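PDB 2VM9: discoidin-2 from Dictyostelium discoideum, which binds galactose and N-acetylgalactosamine as a trimeric, calcium-containing lectin, and may take part in spore formation and in building the spore coat. Local coordinates for residues D83-V88 with K115-I120; W52-L57 with N143-R148. All coordinates share one frame; numbering follows the deposited sequence.

Both contacts lie in the amino-terminal beta-sandwich, the F5/8 type C (discoidin) domain, their centres about 11 Å apart. Along the chain the order is 52-57, 83-88, 115-120 and 143-148, so contact 2 brackets contact 1. Contact 1 joins the loop entering strand 87-96 to the loop before strand 121-131; contact 2 pairs strand 52-53 with the start of strand 146-153. Side-chain hydrogen bonds link Gln-86 to Ser-146 and Asn-118 to Arg-148. The four segments thus form one continuous patch near the calcium ligands, the Asp-83 side chain being about 6 Å from that of Asn-39, and contact 2 also touches a second subunit of the trimer through Ser-55.

Contact 1: residues D83-V88 with K115-I120; sequences DHDQWV and KDRNSI
Asp-85 OD1 is gripped twice by the guanidinium of Arg-117: NE donates to it at 2.8 Å along a fairly straight line (153°), while NH2 adds a weak bond to the same oxygen. NE comes from the anti side of the carboxylate, and the two flat groups stand 57° apart, so this salt bridge is not the coplanar, two-oxygen kind. The guanidinium also lies with one face against the peptide joining Asp-83 to His-84, its NH1 3.3 Å from Asp-83 C. Arginine suits the place because its long chain, extended from CG to NE, carries a flat group that can lie against a peptide and donate in its own plane; NH1 bonds in addition to Gly-82 O.

Trp-87 makes the second half of the contact. With CG between the backbone N and the carbonyl carbon (chi1 49°), one face of its indole lies against the backbone of Lys-115 and Asp-116, broad enough to cover two successive residues. Asp-116 CA sits 3.4 Å from the centroid of the six-membered ring, almost on its normal, a CH-pi contact. The Asp-116 carboxylate turns back to its own loop, where OD1 accepts from Ser-119 N at 2.9 Å and OD2 bonds to Ser-119 OG. An inverse gamma turn centred on Asp-85 and the Asx motif of Asp-116 shape the two loops, which salt bridge and indole hold together at the end of the discoidin-domain beta-sandwich.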
loop_
_atom_site.group_PDB
_atom_site.type_symbol
_atom_site.label_atom_id
_atom_site.label_comp_id
_atom_site.label_asym_id
_atom_site.label_seq_id
_atom_site.Cartn_x
_atom_site.Cartn_y
_atom_site.Cartn_z
ATOM N N ASP A 83 -33.448 10.947 -10.055
ATOM C CA ASP A 83 -34.450 12.004 -9.918
ATOM C C ASP A 83 -34.903 12.654 -11.242
ATOM O O ASP A 83 -35.756 13.557 -11.234
ATOM C CB ASP A 83 -33.944 13.089 -8.958
ATOM C CG ASP A 83 -32.658 13.748 -9.429
ATOM O OD1 ASP A 83 -31.678 13.031 -9.742
ATOM O OD2 ASP A 83 -32.636 14.981 -9.483
ATOM N N HIS A 84 -34.334 12.214 -12.363
ATOM C CA HIS A 84 -34.759 12.699 -13.706
ATOM C C HIS A 84 -34.476 11.624 -14.745
ATOM O O HIS A 84 -33.681 10.737 -14.492
ATOM C CB HIS A 84 -34.082 14.007 -14.092
ATOM C CG HIS A 84 -34.686 15.184 -13.408
ATOM N ND1 HIS A 84 -36.023 15.508 -13.549
ATOM C CD2 HIS A 84 -34.173 16.069 -12.519
ATOM C CE1 HIS A 84 -36.293 16.569 -12.801
ATOM N NE2 HIS A 84 -35.191 16.920 -12.160
ATOM N N ASP A 85 -35.130 11.721 -15.900
ATOM C CA ASP A 85 -35.049 10.682 -16.926
ATOM C C ASP A 85 -33.773 10.832 -17.753
ATOM O O ASP A 85 -33.817 11.221 -18.924
ATOM C CB ASP A 85 -36.276 10.759 -17.848
ATOM C CG ASP A 85 -37.556 10.325 -17.163
ATOM O OD1 ASP A 85 -37.523 9.695 -16.080
ATOM O OD2 ASP A 85 -38.611 10.563 -17.757
ATOM N N GLN A 86 -32.640 10.525 -17.125
ATOM C CA GLN A 86 -31.337 10.597 -17.797
ATOM C C GLN A 86 -30.593 9.351 -17.419
ATOM O O GLN A 86 -30.635 8.932 -16.248
ATOM C CB GLN A 86 -30.534 11.797 -17.295
ATOM C CG GLN A 86 -31.211 13.118 -17.586
ATOM C CD GLN A 86 -30.622 14.275 -16.796
ATOM O OE1 GLN A 86 -29.690 14.116 -15.984
ATOM N NE2 GLN A 86 -31.171 15.455 -17.039
ATOM N N TRP A 87 -29.911 8.740 -18.386
ATOM C CA TRP A 87 -29.141 7.528 -18.105
ATOM C C TRP A 87 -28.167 7.258 -19.254
ATOM O O TRP A 87 -28.412 7.658 -20.401
ATOM C CB TRP A 87 -30.043 6.282 -17.851
ATOM C CG TRP A 87 -31.131 6.033 -18.878
ATOM C CD1 TRP A 87 -31.000 5.382 -20.088
ATOM C CD2 TRP A 87 -32.508 6.388 -18.754
ATOM N NE1 TRP A 87 -32.236 5.299 -20.718
ATOM C CE2 TRP A 87 -33.173 5.923 -19.925
ATOM C CE3 TRP A 87 -33.258 7.062 -17.753
ATOM C CZ2 TRP A 87 -34.551 6.136 -20.145
ATOM C CZ3 TRP A 87 -34.643 7.235 -17.954
ATOM C CH2 TRP A 87 -35.265 6.768 -19.149
ATOM N N VAL A 88 -27.050 6.616 -18.935
ATOM C CA VAL A 88 -26.115 6.215 -19.972
ATOM C C VAL A 88 -26.566 4.898 -20.571
ATOM O O VAL A 88 -26.781 3.936 -19.846
ATOM C CB VAL A 88 -24.691 6.143 -19.395
ATOM C CG1 VAL A 88 -23.719 5.500 -20.394
ATOM C CG2 VAL A 88 -24.261 7.574 -18.987
ATOM N N LYS A 115 -31.387 1.593 -19.402
ATOM C CA LYS A 115 -32.552 1.966 -20.198
ATOM C C LYS A 115 -33.630 2.629 -19.334
ATOM O O LYS A 115 -34.776 2.823 -19.763
ATOM C CB LYS A 115 -33.108 0.724 -20.915
ATOM C CG LYS A 115 -32.218 0.202 -22.024
ATOM C CD LYS A 115 -32.906 -0.929 -22.759
ATOM C CE LYS A 115 -31.959 -1.502 -23.802
ATOM N NZ LYS A 115 -32.336 -2.944 -24.095
ATOM N N ASP A 116 -33.271 2.989 -18.103
ATOM C CA ASP A 116 -34.226 3.659 -17.193
ATOM C C ASP A 116 -33.439 4.287 -16.042
ATOM O O ASP A 116 -32.206 4.258 -16.060
ATOM C CB ASP A 116 -35.284 2.646 -16.671
ATOM C CG ASP A 116 -34.685 1.518 -15.786
ATOM O OD1 ASP A 116 -33.495 1.571 -15.400
ATOM O OD2 ASP A 116 -35.443 0.577 -15.437
ATOM N N ARG A 117 -34.151 4.836 -15.052
ATOM C CA ARG A 117 -33.484 5.548 -13.956
ATOM C C ARG A 117 -32.773 4.632 -12.976
ATOM O O ARG A 117 -31.675 4.966 -12.518
ATOM C CB ARG A 117 -34.493 6.371 -13.178
ATOM C CG ARG A 117 -35.031 7.595 -13.924
ATOM C CD ARG A 117 -35.682 8.499 -12.899
ATOM N NE ARG A 117 -36.557 9.521 -13.489
ATOM C CZ ARG A 117 -37.286 10.354 -12.745
ATOM N NH1 ARG A 117 -37.235 10.289 -11.409
ATOM N NH2 ARG A 117 -38.095 11.236 -13.323
ATOM N N ASN A 118 -33.424 3.514 -12.611
ATOM C CA ASN A 118 -33.033 2.794 -11.384
ATOM C C ASN A 118 -32.566 1.373 -11.532
ATOM O O ASN A 118 -32.034 0.800 -10.567
ATOM C CB ASN A 118 -34.184 2.833 -10.351
ATOM C CG ASN A 118 -34.460 4.222 -9.875
ATOM O OD1 ASN A 118 -33.552 4.959 -9.521
ATOM N ND2 ASN A 118 -35.722 4.597 -9.858
ATOM N N SER A 119 -32.803 0.749 -12.688
ATOM C CA SER A 119 -32.455 -0.664 -12.793
ATOM C C SER A 119 -30.948 -0.778 -12.966
ATOM O O SER A 119 -30.321 -0.003 -13.685
ATOM C CB SER A 119 -33.158 -1.358 -13.960
ATOM O OG SER A 119 -34.571 -1.226 -13.842
ATOM N N ILE A 120 -30.374 -1.725 -12.248
ATOM C CA ILE A 120 -28.929 -1.903 -12.246
ATOM C C ILE A 120 -28.511 -2.830 -13.376
ATOM O O ILE A 120 -29.113 -3.896 -13.588
ATOM C CB ILE A 120 -28.474 -2.428 -10.876
ATOM C CG1 ILE A 120 -28.801 -1.355 -9.814
ATOM C CG2 ILE A 120 -26.949 -2.822 -10.922
ATOM C CD1 ILE A 120 -28.662 -1.835 -8.361
#

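Contact 2: residues W52-L57 with N143-R148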
loop_
_atom_site.group_PDB
_atom_site.type_symbol
_atom_site.label_atom_id
_atom_site.label_comp_id
_atom_site.label_asym_id
_atom_site.label_seq_id
_atom_site.Cartn_x
_atom_site.Cartn_y
_atom_site.Cartn_z
ATOM N N TRP A 52 -23.896 11.323 -10.925
ATOM C CA TRP A 52 -22.978 12.285 -11.551
ATOM C C TRP A 52 -23.656 12.690 -12.866
ATOM O O TRP A 52 -24.197 11.824 -13.580
ATOM C CB TRP A 52 -21.646 11.618 -11.886
ATOM C CG TRP A 52 -20.849 12.402 -12.911
ATOM C CD1 TRP A 52 -20.329 13.665 -12.754
ATOM C CD2 TRP A 52 -20.471 11.968 -14.222
ATOM N NE1 TRP A 52 -19.653 14.039 -13.889
ATOM C CE2 TRP A 52 -19.726 13.031 -14.815
ATOM C CE3 TRP A 52 -20.691 10.797 -14.961
ATOM C CZ2 TRP A 52 -19.180 12.946 -16.108
ATOM C CZ3 TRP A 52 -20.156 10.716 -16.272
ATOM C CH2 TRP A 52 -19.408 11.777 -16.818
ATOM N N SER A 53 -23.609 13.976 -13.212
ATOM C CA SER A 53 -24.060 14.398 -14.560
ATOM C C SER A 53 -22.975 15.283 -15.179
ATOM O O SER A 53 -22.534 16.259 -14.532
ATOM C CB SER A 53 -25.378 15.179 -14.482
ATOM O OG SER A 53 -26.418 14.404 -13.890
ATOM N N SER A 54 -22.574 14.979 -16.419
ATOM C CA SER A 54 -21.513 15.750 -17.069
ATOM C C SER A 54 -21.993 17.179 -17.372
ATOM O O SER A 54 -23.182 17.485 -17.287
ATOM C CB SER A 54 -21.053 15.067 -18.370
ATOM O OG SER A 54 -22.040 15.240 -19.363
ATOM N N SER A 55 -21.058 18.048 -17.744
ATOM C CA SER A 55 -21.455 19.346 -18.278
ATOM C C SER A 55 -21.591 19.315 -19.809
ATOM O O SER A 55 -22.607 19.739 -20.377
ATOM C CB SER A 55 -20.493 20.455 -17.858
ATOM O OG SER A 55 -20.986 21.695 -18.377
ATOM N N VAL A 56 -20.561 18.793 -20.458
ATOM C CA VAL A 56 -20.502 18.638 -21.918
ATOM C C VAL A 56 -21.125 17.308 -22.304
ATOM O O VAL A 56 -20.901 16.298 -21.648
ATOM C CB VAL A 56 -19.025 18.682 -22.359
ATOM C CG1 VAL A 56 -18.892 18.344 -23.863
ATOM C CG2 VAL A 56 -18.458 20.068 -22.034
ATOM N N LEU A 57 -21.929 17.327 -23.366
ATOM C CA LEU A 57 -22.522 16.107 -23.884
ATOM C C LEU A 57 -21.798 15.773 -25.173
ATOM O O LEU A 57 -21.951 16.454 -26.191
ATOM C CB LEU A 57 -24.022 16.286 -24.152
ATOM C CG LEU A 57 -24.889 16.510 -22.911
ATOM C CD1 LEU A 57 -26.340 16.820 -23.371
ATOM C CD2 LEU A 57 -24.841 15.326 -21.921
ATOM N N ASN A 143 -31.054 11.539 -22.926
ATOM C CA ASN A 143 -31.204 12.902 -22.392
ATOM C C ASN A 143 -29.945 13.595 -21.860
ATOM O O ASN A 143 -29.709 14.759 -22.158
ATOM C CB ASN A 143 -32.333 12.974 -21.348
ATOM C CG ASN A 143 -33.706 12.939 -22.026
ATOM O OD1 ASN A 143 -33.819 13.405 -23.150
ATOM N ND2 ASN A 143 -34.724 12.393 -21.364
ATOM N N HIS A 144 -29.165 12.889 -21.058
ATOM C CA HIS A 144 -27.931 13.478 -20.509
ATOM C C HIS A 144 -27.007 12.373 -20.056
ATOM O O HIS A 144 -27.471 11.295 -19.719
ATOM C CB HIS A 144 -28.266 14.365 -19.297
ATOM C CG HIS A 144 -27.239 15.423 -19.038
ATOM N ND1 HIS A 144 -27.326 16.686 -19.582
ATOM C CD2 HIS A 144 -26.090 15.392 -18.328
ATOM C CE1 HIS A 144 -26.286 17.404 -19.193
ATOM N NE2 HIS A 144 -25.512 16.633 -18.443
ATOM N N ILE A 145 -25.707 12.658 -20.020
ATOM C CA ILE A 145 -24.744 11.718 -19.473
ATOM C C ILE A 145 -24.864 11.842 -17.944
ATOM O O ILE A 145 -24.281 12.730 -17.330
ATOM C CB ILE A 145 -23.332 12.027 -19.951
ATOM C CG1 ILE A 145 -23.256 11.844 -21.476
ATOM C CG2 ILE A 145 -22.311 11.127 -19.218
ATOM C CD1 ILE A 145 -21.949 12.397 -22.102
ATOM N N SER A 146 -25.659 10.950 -17.371
ATOM C CA SER A 146 -25.911 10.917 -15.939
ATOM C C SER A 146 -25.886 9.455 -15.522
ATOM O O SER A 146 -26.507 8.593 -16.163
ATOM C CB SER A 146 -27.283 11.543 -15.592
ATOM O OG SER A 146 -27.364 12.908 -16.007
ATOM N N LEU A 147 -25.168 9.154 -14.438
ATOM C CA LEU A 147 -25.114 7.763 -14.015
ATOM C C LEU A 147 -24.788 7.644 -12.542
ATOM O O LEU A 147 -24.264 8.590 -11.908
ATOM C CB LEU A 147 -24.106 6.943 -14.839
ATOM C CG LEU A 147 -22.623 7.319 -14.617
ATOM C CD1 LEU A 147 -22.013 6.575 -13.432
ATOM C CD2 LEU A 147 -21.795 7.066 -15.862
ATOM N N ARG A 148 -25.113 6.468 -12.013
ATOM C CA ARG A 148 -24.615 6.014 -10.728
ATOM C C ARG A 148 -23.945 4.667 -10.996
ATOM O O ARG A 148 -24.260 4.010 -11.979
ATOM C CB ARG A 148 -25.745 5.860 -9.709
ATOM C CG ARG A 148 -26.346 7.205 -9.284
ATOM C CD ARG A 148 -27.628 6.990 -8.437
ATOM N NE ARG A 148 -28.718 6.545 -9.318
ATOM C CZ ARG A 148 -29.899 6.097 -8.892
ATOM N NH1 ARG A 148 -30.161 6.030 -7.575
ATOM N NH2 ARG A 148 -30.814 5.682 -9.773
#
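A short antiparallel strand pair, 52-53 with the start of 146-153, belongs to one sheet of the discoidin-domain beta-sandwich. Trp-52 and Leu-147 form its hydrogen-bonded pair, with Trp-52 N to Leu-147 O at 2.9 Å and Leu-147 N returning the bond to Trp-52 O. Ser-53 and Ser-146 follow as the non-hydrogen-bonded pair, and Ser-54 N to Ile-145 O continues the pairing beyond the strand ends.

On the face of Trp-52 and Leu-147 the contact is apolar. The indole swings out with CG anti to the backbone N (chi1 161°), bringing CZ3 to within 3.7 Å of Ile-145 CG2, the two side chains running side by side. Leu-147 CD2 instead meets the ring edge, 4.0 Å from Trp-52 CE3. A broad ring and two branched aliphatics suit this buried side, and the indole's one polar atom, NE1, donates to Thr-22 O. The opposite face is small and polar: Ser-53 OG and Ser-146 OG lie 2.8 Å apart, hydroxyls compact enough for closely spaced strands, and Ser-146 OG is hydrogen-bonded to Gln-86 OE1.

Beyond the end of strand 52-53, His-144 holds the loop 54-57. Its NE2 donates to Ser-54 O at 2.7 Å, nearly straight (177°) and in the ring plane, though the donor stands above the carbonyl plane. Leu-57 CD2 lies squarely over the imidazole, 3.6 Å from its centroid, a CH-pi contact. Imidazole suits the place by offering an in-plane N-H and a flat face at once. Ser-54 OG bonds to Val-56 O, bracing the same loop.

Ser-55 OG reaches Asp-47 and Arg-45 of a neighbouring subunit, while Ile-145 and Leu-147 pack on Pro-138 of strand 133-142 and Val-88 of strand 87-96 in the other sheet.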